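Local coordinates for RagB/SusD domain protein (PDB 5J5U) that binds chitin and, as a SusD homologue from a chitin utilization locus, probably captures chitin chains at the bacterial outer membrane, at residues 264-275 with 405-413; 361-370 with 382-393. All coordinates share one frame; numbering follows the deposited sequence.

Contacts 1 and 2 are neighbours in the helical part of this SusD-like protein, their centres about 12 Å apart. Contact 1 is buried and brings helix 262-270 and the turn after it against helix 399-410; contact 2 is partly exposed and pairs helices 357-371 and 382-391. The two meet at Asn271 and Asp273. Asn271 OD1 probably takes a hydrogen bond from Lys392 NZ at 2.9 Å, and Asp273 OD2 a weak one from Tyr388 OH, while Asn271 O packs 3.2 Å from Tyr388 CE1. Arg275 of contact 1 also touches Ile369 of contact 2. Both contacts join helices of the largely helical SusD-like fold.

Contact 1: 264-275 with 405-413; sequences LIDYLRDNGDPR and TQLWITYLF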
loop_
_atom_site.group_PDB
_atom_site.type_symbol
_atom_site.label_atom_id
_atom_site.label_comp_id
_atom_site.label_asym_id
_atom_site.label_seq_id
_atom_site.Cartn_x
_atom_site.Cartn_y
_atom_site.Cartn_z
ATOM N N LEU A 264 3.138 15.421 -5.347
ATOM C CA LEU A 264 4.327 14.683 -4.969
ATOM C C LEU A 264 5.595 15.374 -5.474
ATOM O O LEU A 264 6.518 15.603 -4.710
ATOM C CB LEU A 264 4.265 13.250 -5.500
ATOM C CG LEU A 264 5.446 12.309 -5.230
ATOM C CD1 LEU A 264 5.624 12.151 -3.744
ATOM C CD2 LEU A 264 5.181 10.960 -5.862
ATOM N N ILE A 265 5.630 15.729 -6.749
ATOM C CA ILE A 265 6.825 16.340 -7.314
ATOM C C ILE A 265 7.152 17.648 -6.603
ATOM O O ILE A 265 8.283 17.844 -6.192
ATOM C CB ILE A 265 6.689 16.600 -8.815
ATOM C CG1 ILE A 265 6.537 15.269 -9.563
ATOM C CG2 ILE A 265 7.914 17.390 -9.328
ATOM C CD1 ILE A 265 7.686 14.288 -9.356
ATOM N N ASP A 266 6.170 18.535 -6.461
ATOM C CA ASP A 266 6.396 19.759 -5.708
ATOM C C ASP A 266 6.902 19.459 -4.298
ATOM O O ASP A 266 7.775 20.160 -3.808
ATOM C CB ASP A 266 5.127 20.615 -5.589
ATOM C CG ASP A 266 4.713 21.254 -6.896
ATOM O OD1 ASP A 266 5.441 21.156 -7.905
ATOM O OD2 ASP A 266 3.657 21.907 -6.892
ATOM N N TYR A 267 6.366 18.439 -3.628
ATOM C CA TYR A 267 6.855 18.190 -2.276
ATOM C C TYR A 267 8.322 17.760 -2.287
ATOM O O TYR A 267 9.110 18.229 -1.463
ATOM C CB TYR A 267 6.032 17.132 -1.550
ATOM C CG TYR A 267 6.440 16.985 -0.099
ATOM C CD1 TYR A 267 5.927 17.831 0.863
ATOM C CD2 TYR A 267 7.353 16.017 0.302
ATOM C CE1 TYR A 267 6.299 17.721 2.183
ATOM C CE2 TYR A 267 7.736 15.897 1.629
ATOM C CZ TYR A 267 7.203 16.759 2.567
ATOM O OH TYR A 267 7.561 16.671 3.902
ATOM N N LEU A 268 8.682 16.862 -3.199
ATOM C CA LEU A 268 10.041 16.340 -3.258
ATOM C C LEU A 268 11.043 17.423 -3.688
ATOM O O LEU A 268 12.157 17.512 -3.164
ATOM C CB LEU A 268 10.105 15.147 -4.213
ATOM C CG LEU A 268 9.303 13.900 -3.833
ATOM C CD1 LEU A 268 9.338 12.898 -4.969
ATOM C CD2 LEU A 268 9.829 13.249 -2.540
ATOM N N ARG A 269 10.626 18.260 -4.630
ATOM C CA ARG A 269 11.468 19.324 -5.148
ATOM C C ARG A 269 11.627 20.488 -4.152
ATOM O O ARG A 269 12.748 20.923 -3.884
ATOM C CB ARG A 269 10.905 19.841 -6.477
ATOM C CG ARG A 269 11.830 20.801 -7.218
ATOM C CD ARG A 269 11.061 21.598 -8.245
ATOM N NE ARG A 269 9.964 22.281 -7.583
ATOM C CZ ARG A 269 8.696 22.188 -7.954
ATOM N NH1 ARG A 269 8.363 21.440 -9.006
ATOM N NH2 ARG A 269 7.764 22.838 -7.269
ATOM N N ASP A 270 10.520 20.997 -3.612
ATOM C CA ASP A 270 10.573 22.183 -2.759
ATOM C C ASP A 270 11.253 21.924 -1.406
ATOM O O ASP A 270 11.694 22.863 -0.750
ATOM C CB ASP A 270 9.166 22.755 -2.493
ATOM C CG ASP A 270 8.455 23.237 -3.763
ATOM O OD1 ASP A 270 9.115 23.406 -4.816
ATOM O OD2 ASP A 270 7.221 23.468 -3.692
ATOM N N ASN A 271 11.347 20.667 -0.988
ATOM C CA ASN A 271 11.979 20.346 0.299
ATOM C C ASN A 271 13.346 19.689 0.129
ATOM O O ASN A 271 13.949 19.245 1.102
ATOM C CB ASN A 271 11.084 19.423 1.155
ATOM C CG ASN A 271 9.785 20.095 1.593
ATOM O OD1 ASN A 271 9.790 21.022 2.402
ATOM N ND2 ASN A 271 8.664 19.606 1.071
ATOM N N GLY A 272 13.816 19.604 -1.111
ATOM C CA GLY A 272 15.098 18.994 -1.406
ATOM C C GLY A 272 15.244 17.537 -1.015
ATOM O O GLY A 272 16.289 17.137 -0.518
ATOM N N ASP A 273 14.192 16.750 -1.223
ATOM C CA ASP A 273 14.241 15.307 -1.008
ATOM C C ASP A 273 15.124 14.673 -2.090
ATOM O O ASP A 273 14.970 14.974 -3.268
ATOM C CB ASP A 273 12.821 14.721 -1.025
ATOM C CG ASP A 273 12.734 13.352 -0.372
ATOM O OD1 ASP A 273 13.352 12.419 -0.891
ATOM O OD2 ASP A 273 12.035 13.204 0.655
ATOM N N PRO A 274 16.084 13.820 -1.694
ATOM C CA PRO A 274 16.967 13.175 -2.679
ATOM C C PRO A 274 16.239 12.176 -3.592
ATOM O O PRO A 274 16.819 11.670 -4.553
ATOM C CB PRO A 274 17.997 12.441 -1.810
ATOM C CG PRO A 274 17.907 13.063 -0.485
ATOM C CD PRO A 274 16.485 13.512 -0.312
ATOM N N ARG A 275 14.983 11.877 -3.292
ATOM C CA ARG A 275 14.287 10.863 -4.065
ATOM C C ARG A 275 13.750 11.432 -5.358
ATOM O O ARG A 275 13.292 10.679 -6.200
ATOM C CB ARG A 275 13.151 10.246 -3.254
ATOM C CG ARG A 275 13.617 9.254 -2.210
ATOM C CD ARG A 275 12.479 8.828 -1.317
ATOM N NE ARG A 275 12.129 9.894 -0.392
ATOM C CZ ARG A 275 11.481 9.697 0.748
ATOM N NH1 ARG A 275 11.094 8.471 1.082
ATOM N NH2 ARG A 275 11.206 10.718 1.544
ATOM N N THR A 405 2.887 12.366 5.535
ATOM C CA THR A 405 3.478 12.719 4.246
ATOM C C THR A 405 4.629 11.776 3.883
ATOM O O THR A 405 4.735 11.279 2.729
ATOM C CB THR A 405 3.971 14.179 4.260
ATOM O OG1 THR A 405 2.929 15.026 4.757
ATOM C CG2 THR A 405 4.375 14.638 2.861
ATOM N N GLN A 406 5.480 11.498 4.867
ATOM C CA GLN A 406 6.582 10.575 4.628
ATOM C C GLN A 406 6.070 9.160 4.293
ATOM O O GLN A 406 6.578 8.515 3.380
ATOM C CB GLN A 406 7.534 10.534 5.832
ATOM C CG GLN A 406 8.388 11.772 5.969
ATOM C CD GLN A 406 9.227 12.050 4.734
ATOM O OE1 GLN A 406 9.627 11.133 4.009
ATOM N NE2 GLN A 406 9.479 13.324 4.474
ATOM N N LEU A 407 5.081 8.669 5.035
ATOM C CA LEU A 407 4.508 7.354 4.731
ATOM C C LEU A 407 3.894 7.324 3.324
ATOM O O LEU A 407 4.023 6.360 2.586
ATOM C CB LEU A 407 3.442 6.974 5.772
ATOM C CG LEU A 407 3.945 6.404 7.100
ATOM C CD1 LEU A 407 2.885 6.565 8.178
ATOM C CD2 LEU A 407 4.341 4.949 6.951
ATOM N N TRP A 408 3.232 8.413 2.976
ATOM C CA TRP A 408 2.624 8.588 1.670
ATOM C C TRP A 408 3.697 8.488 0.584
ATOM O O TRP A 408 3.444 7.962 -0.513
ATOM C CB TRP A 408 1.876 9.934 1.634
ATOM C CG TRP A 408 1.337 10.319 0.311
ATOM C CD1 TRP A 408 0.294 9.735 -0.348
ATOM C CD2 TRP A 408 1.785 11.396 -0.519
ATOM N NE1 TRP A 408 0.077 10.370 -1.547
ATOM C CE2 TRP A 408 0.976 11.397 -1.673
ATOM C CE3 TRP A 408 2.788 12.367 -0.395
ATOM C CZ2 TRP A 408 1.142 12.327 -2.699
ATOM C CZ3 TRP A 408 2.951 13.286 -1.411
ATOM C CH2 TRP A 408 2.128 13.270 -2.544
ATOM N N ILE A 409 4.908 8.948 0.904
ATOM C CA ILE A 409 6.013 8.811 -0.044
ATOM C C ILE A 409 6.543 7.380 -0.035
ATOM O O ILE A 409 6.795 6.786 -1.080
ATOM C CB ILE A 409 7.146 9.817 0.255
ATOM C CG1 ILE A 409 6.628 11.243 0.015
ATOM C CG2 ILE A 409 8.347 9.553 -0.643
ATOM C CD1 ILE A 409 7.623 12.338 0.303
ATOM N N THR A 410 6.655 6.813 1.152
ATOM C CA THR A 410 7.139 5.455 1.334
ATOM C C THR A 410 6.220 4.422 0.669
ATOM O O THR A 410 6.706 3.420 0.123
ATOM C CB THR A 410 7.303 5.164 2.848
ATOM O OG1 THR A 410 8.474 5.849 3.317
ATOM C CG2 THR A 410 7.461 3.690 3.135
ATOM N N TYR A 411 4.910 4.695 0.669
ATOM C CA TYR A 411 3.923 3.798 0.074
ATOM C C TYR A 411 3.731 3.993 -1.409
ATOM O O TYR A 411 2.768 3.472 -1.976
ATOM C CB TYR A 411 2.566 3.969 0.744
ATOM C CG TYR A 411 2.463 3.388 2.131
ATOM C CD1 TYR A 411 2.982 2.130 2.433
ATOM C CD2 TYR A 411 1.873 4.109 3.144
ATOM C CE1 TYR A 411 2.894 1.604 3.719
ATOM C CE2 TYR A 411 1.762 3.596 4.418
ATOM C CZ TYR A 411 2.274 2.353 4.709
ATOM O OH TYR A 411 2.153 1.871 5.998
ATOM N N LEU A 412 4.619 4.750 -2.045
ATOM C CA LEU A 412 4.557 4.900 -3.497
ATOM C C LEU A 412 4.721 3.530 -4.152
ATOM O O LEU A 412 5.487 2.711 -3.650
ATOM C CB LEU A 412 5.624 5.880 -3.981
ATOM C CG LEU A 412 5.481 6.363 -5.419
ATOM C CD1 LEU A 412 4.166 7.089 -5.563
ATOM C CD2 LEU A 412 6.684 7.277 -5.821
ATOM N N PHE A 413 3.965 3.276 -5.225
ATOM C CA PHE A 413 3.871 1.961 -5.874
ATOM C C PHE A 413 3.129 0.910 -5.029
ATOM O O PHE A 413 2.871 -0.195 -5.508
ATOM C CB PHE A 413 5.262 1.427 -6.253
ATOM C CG PHE A 413 6.105 2.432 -6.983
ATOM C CD1 PHE A 413 5.584 3.140 -8.050
ATOM C CD2 PHE A 413 7.402 2.713 -6.564
ATOM C CE1 PHE A 413 6.347 4.087 -8.711
ATOM C CE2 PHE A 413 8.169 3.652 -7.219
ATOM C CZ PHE A 413 7.649 4.334 -8.297
HETATM O O HOH W 1 10.013 8.381 3.659
#
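Gln406 OE1 is gripped by two donors, Arg275 NH2 at 3.0 Å and a water. The arginine bond falls on a lone pair in the carbonyl plane, and guanidinium and amide lie almost flat with each other, 7° apart. The same water accepts from Arg275 NH1 at 2.8 Å and also hydrogen-bonds Thr410 OG1, which has a further partner in Ser338. Asp273 takes the guanidinium side-on, OD1 meeting NE and OD2 meeting NH2, the latter at 2.8 Å; OD1 additionally accepts from Arg275 N in a capping bond. Over the centre of one guanidinium face sits Ile409 CG2, 3.4 Å from Arg275 CZ. The other branch of Ile409, with CG1 anti to the carbonyl carbon (chi1 -66°), carries CD1 to within 3.7 Å of Tyr267 CD2 and alongside Leu268 CD2. Thr405 CG2 makes a CH-pi contact with the Tyr267 ring, 3.7 Å from its centroid and 17° off the normal, while Asn271 ND2, hydrogen-bonded to Tyr267 O, lies over the rim of the opposite face. Leu264 CB rests 3.6 Å from CH2 of Trp408, whose NE1 is bound to Val46 O, and Leu264 CD2 reaches the Leu412 methyls. Bonds around its edge thus fix the rotation of a buried guanidinium, its charge probably balanced by Asp273, and present a flat face to the apolar core joining the end of helix 262-270 to helix 399-410.

Contact 2: 361-370 with 382-393; sequences YKKGVEAGIK and QASIDAYVNAKP
Helices 361-370 and 382-391 run roughly antiparallel, their axes 142° apart and 10.1 Å at closest approach, with Lys362 facing Val389 and Glu366 facing Ile385. Val389 spreads its two methyls: CG1 lies 3.6 Å from Lys362 CG, and CG2 turns to Val365. Val365 CG1 abuts the edge of the Tyr388 ring, 3.5 Å from CE2, while Ile369 CD1 nears CD2 of the same ring. Ile369 and Ile385 lie alongside, side chains pointing opposite ways, CG2 of Ile369 against CG1 and CD1 of Ile385. Ile385 sends CG2 against the CB and CG of Glu366, and CD1 to 3.7 Å from Lys370 CE. Above this apolar layer the extended Lys370 carries NZ to two acceptors, Gln382 OE1 at 2.7 Å, tilted 19° from the carbonyl plane, and Glu366 OE2 at 3.0 Å in a salt bridge. A bend at chi2 (58°) turns the Gln382 amide across the Glu366 carboxylate, and NE2 adds a weak bond of 3.3 Å to Glu366 OE2. A methionine in place of Lys370 would probably leave Glu366 without its counter-charge and Gln382 OE1 without its donor. Glu366 OE1 also lies 4.5 Å from Asp386 OD1, so the lysine is likely to ease their repulsion. The hairpin of consecutive helices, consistent with the antiparallel pairing of the TPR clan, combines an apolar inner layer with a charged, solvent-side closure.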
loop_
_atom_site.group_PDB
_atom_site.type_symbol
_atom_site.label_atom_id
_atom_site.label_comp_id
_atom_site.label_asym_id
_atom_site.label_seq_id
_atom_site.Cartn_x
_atom_site.Cartn_y
_atom_site.Cartn_z
ATOM N N TYR A 361 11.612 8.756 13.162
ATOM C CA TYR A 361 11.295 9.494 11.948
ATOM C C TYR A 361 12.502 9.570 11.015
ATOM O O TYR A 361 12.390 9.279 9.808
ATOM C CB TYR A 361 10.813 10.889 12.316
ATOM C CG TYR A 361 10.433 11.763 11.147
ATOM C CD1 TYR A 361 9.231 11.576 10.476
ATOM C CD2 TYR A 361 11.255 12.815 10.747
ATOM C CE1 TYR A 361 8.874 12.393 9.416
ATOM C CE2 TYR A 361 10.912 13.632 9.697
ATOM C CZ TYR A 361 9.726 13.422 9.030
ATOM O OH TYR A 361 9.394 14.255 7.983
ATOM N N LYS A 362 13.648 9.961 11.573
ATOM C CA LYS A 362 14.867 10.107 10.788
ATOM C C LYS A 362 15.246 8.786 10.148
ATOM O O LYS A 362 15.549 8.726 8.944
ATOM C CB LYS A 362 16.009 10.609 11.668
ATOM C CG LYS A 362 15.862 12.063 12.103
ATOM C CD LYS A 362 16.904 12.451 13.145
ATOM C CE LYS A 362 16.872 13.935 13.427
ATOM N NZ LYS A 362 18.007 14.321 14.310
ATOM N N LYS A 363 15.193 7.723 10.947
ATOM C CA LYS A 363 15.538 6.395 10.448
ATOM C C LYS A 363 14.571 5.968 9.337
ATOM O O LYS A 363 14.971 5.334 8.349
ATOM C CB LYS A 363 15.515 5.370 11.590
ATOM C CG LYS A 363 16.633 5.539 12.618
ATOM C CD LYS A 363 16.441 4.622 13.829
ATOM C CE LYS A 363 17.370 5.016 14.978
ATOM N NZ LYS A 363 17.172 4.203 16.218
ATOM N N GLY A 364 13.306 6.354 9.484
ATOM C CA GLY A 364 12.302 6.065 8.471
ATOM C C GLY A 364 12.579 6.760 7.143
ATOM O O GLY A 364 12.526 6.130 6.085
ATOM N N VAL A 365 12.862 8.062 7.192
ATOM C CA VAL A 365 13.132 8.813 5.971
ATOM C C VAL A 365 14.369 8.284 5.246
ATOM O O VAL A 365 14.374 8.135 4.007
ATOM C CB VAL A 365 13.308 10.314 6.250
ATOM C CG1 VAL A 365 13.659 11.029 4.967
ATOM C CG2 VAL A 365 12.037 10.903 6.857
ATOM N N GLU A 366 15.419 7.992 6.008
ATOM C CA GLU A 366 16.621 7.450 5.380
ATOM C C GLU A 366 16.332 6.088 4.747
ATOM O O GLU A 366 16.754 5.795 3.611
ATOM C CB GLU A 366 17.761 7.324 6.399
ATOM C CG GLU A 366 18.910 6.440 5.922
ATOM C CD GLU A 366 20.210 6.664 6.679
ATOM O OE1 GLU A 366 20.204 7.354 7.726
ATOM O OE2 GLU A 366 21.247 6.145 6.210
ATOM N N ALA A 367 15.584 5.258 5.469
ATOM C CA ALA A 367 15.241 3.938 4.952
ATOM C C ALA A 367 14.395 4.015 3.663
ATOM O O ALA A 367 14.534 3.183 2.758
ATOM C CB ALA A 367 14.522 3.152 6.014
ATOM N N GLY A 368 13.547 5.034 3.576
ATOM C CA GLY A 368 12.699 5.222 2.407
ATOM C C GLY A 368 13.492 5.718 1.209
ATOM O O GLY A 368 13.233 5.320 0.066
ATOM N N ILE A 369 14.459 6.597 1.478
ATOM C CA ILE A 369 15.343 7.096 0.426
ATOM C C ILE A 369 16.191 5.962 -0.130
ATOM O O ILE A 369 16.378 5.864 -1.347
ATOM C CB ILE A 369 16.254 8.233 0.932
ATOM C CG1 ILE A 369 15.409 9.439 1.335
ATOM C CG2 ILE A 369 17.239 8.663 -0.153
ATOM C CD1 ILE A 369 16.186 10.488 2.098
ATOM N N LYS A 370 16.655 5.070 0.740
ATOM C CA LYS A 370 17.514 3.980 0.278
ATOM C C LYS A 370 16.762 2.798 -0.300
ATOM O O LYS A 370 17.358 2.008 -1.036
ATOM C CB LYS A 370 18.436 3.481 1.405
ATOM C CG LYS A 370 19.610 4.428 1.694
ATOM C CD LYS A 370 20.504 3.984 2.859
ATOM C CE LYS A 370 21.683 4.959 3.014
ATOM N NZ LYS A 370 22.651 4.565 4.073
ATOM N N GLN A 382 25.322 9.481 0.890
ATOM C CA GLN A 382 25.016 9.558 2.315
ATOM C C GLN A 382 24.997 10.999 2.812
ATOM O O GLN A 382 24.217 11.353 3.699
ATOM C CB GLN A 382 26.024 8.735 3.127
ATOM C CG GLN A 382 25.649 8.603 4.589
ATOM C CD GLN A 382 24.289 7.961 4.790
ATOM O OE1 GLN A 382 23.956 6.974 4.136
ATOM N NE2 GLN A 382 23.483 8.540 5.676
ATOM N N ALA A 383 25.834 11.841 2.216
ATOM C CA ALA A 383 25.889 13.240 2.608
ATOM C C ALA A 383 24.568 13.949 2.302
ATOM O O ALA A 383 24.084 14.740 3.112
ATOM C CB ALA A 383 27.047 13.939 1.911
ATOM N N SER A 384 23.979 13.661 1.143
ATOM C CA SER A 384 22.710 14.290 0.779
ATOM C C SER A 384 21.578 13.846 1.712
ATOM O O SER A 384 20.742 14.658 2.125
ATOM C CB SER A 384 22.355 13.983 -0.682
ATOM O OG SER A 384 22.149 12.595 -0.903
ATOM N N ILE A 385 21.565 12.558 2.051
ATOM C CA ILE A 385 20.560 12.000 2.957
ATOM C C ILE A 385 20.659 12.641 4.327
ATOM O O ILE A 385 19.670 13.140 4.872
ATOM C CB ILE A 385 20.711 10.466 3.106
ATOM C CG1 ILE A 385 20.583 9.776 1.742
ATOM C CG2 ILE A 385 19.709 9.923 4.124
ATOM C CD1 ILE A 385 20.768 8.268 1.772
ATOM N N ASP A 386 21.873 12.650 4.869
ATOM C CA ASP A 386 22.112 13.220 6.187
ATOM C C ASP A 386 21.745 14.703 6.203
ATOM O O ASP A 386 21.134 15.202 7.158
ATOM C CB ASP A 386 23.574 13.005 6.589
ATOM C CG ASP A 386 23.952 11.527 6.638
ATOM O OD1 ASP A 386 23.048 10.685 6.829
ATOM O OD2 ASP A 386 25.147 11.194 6.462
ATOM N N ALA A 387 22.078 15.396 5.120
ATOM C CA ALA A 387 21.786 16.822 5.017
ATOM C C ALA A 387 20.277 17.073 5.021
ATOM O O ALA A 387 19.782 17.952 5.737
ATOM C CB ALA A 387 22.427 17.408 3.762
ATOM N N TYR A 388 19.552 16.288 4.227
ATOM C CA TYR A 388 18.095 16.424 4.127
ATOM C C TYR A 388 17.393 16.124 5.441
ATOM O O TYR A 388 16.564 16.908 5.900
ATOM C CB TYR A 388 17.569 15.499 3.030
ATOM C CG TYR A 388 16.060 15.356 2.932
ATOM C CD1 TYR A 388 15.254 16.424 2.540
ATOM C CD2 TYR A 388 15.447 14.131 3.179
ATOM C CE1 TYR A 388 13.885 16.278 2.424
ATOM C CE2 TYR A 388 14.075 13.979 3.060
ATOM C CZ TYR A 388 13.303 15.048 2.681
ATOM O OH TYR A 388 11.940 14.878 2.564
ATOM N N VAL A 389 17.732 14.981 6.033
ATOM C CA VAL A 389 17.157 14.543 7.305
ATOM C C VAL A 389 17.397 15.574 8.410
ATOM O O VAL A 389 16.504 15.870 9.214
ATOM C CB VAL A 389 17.734 13.181 7.728
ATOM C CG1 VAL A 389 17.871 13.098 9.245
ATOM C CG2 VAL A 389 16.864 12.046 7.192
ATOM N N ASN A 390 18.606 16.132 8.443
ATOM C CA ASN A 390 18.946 17.076 9.502
ATOM C C ASN A 390 18.411 18.489 9.247
ATOM O O ASN A 390 18.224 19.257 10.187
ATOM C CB ASN A 390 20.467 17.098 9.701
ATOM C CG ASN A 390 20.990 15.792 10.292
ATOM O OD1 ASN A 390 20.289 15.106 11.044
ATOM N ND2 ASN A 390 22.219 15.430 9.933
ATOM N N ALA A 391 18.159 18.826 7.983
ATOM C CA ALA A 391 17.618 20.148 7.643
ATOM C C ALA A 391 16.108 20.240 7.847
ATOM O O ALA A 391 15.564 21.337 8.010
ATOM C CB ALA A 391 17.958 20.506 6.213
ATOM N N LYS A 392 15.442 19.087 7.860
ATOM C CA LYS A 392 14.000 19.040 8.051
ATOM C C LYS A 392 13.625 17.896 8.990
ATOM O O LYS A 392 13.157 16.846 8.545
ATOM C CB LYS A 392 13.280 18.901 6.698
ATOM C CG LYS A 392 12.065 19.824 6.573
ATOM C CD LYS A 392 12.291 20.934 5.538
ATOM C CE LYS A 392 11.029 21.800 5.330
ATOM N NZ LYS A 392 11.188 22.805 4.220
ATOM N N PRO A 393 13.820 18.108 10.304
ATOM C CA PRO A 393 13.531 17.093 11.323
ATOM C C PRO A 393 12.058 17.096 11.678
ATOM O O PRO A 393 11.328 17.977 11.213
ATOM C CB PRO A 393 14.366 17.555 12.512
ATOM C CG PRO A 393 14.281 19.061 12.396
ATOM C CD PRO A 393 14.279 19.373 10.916
#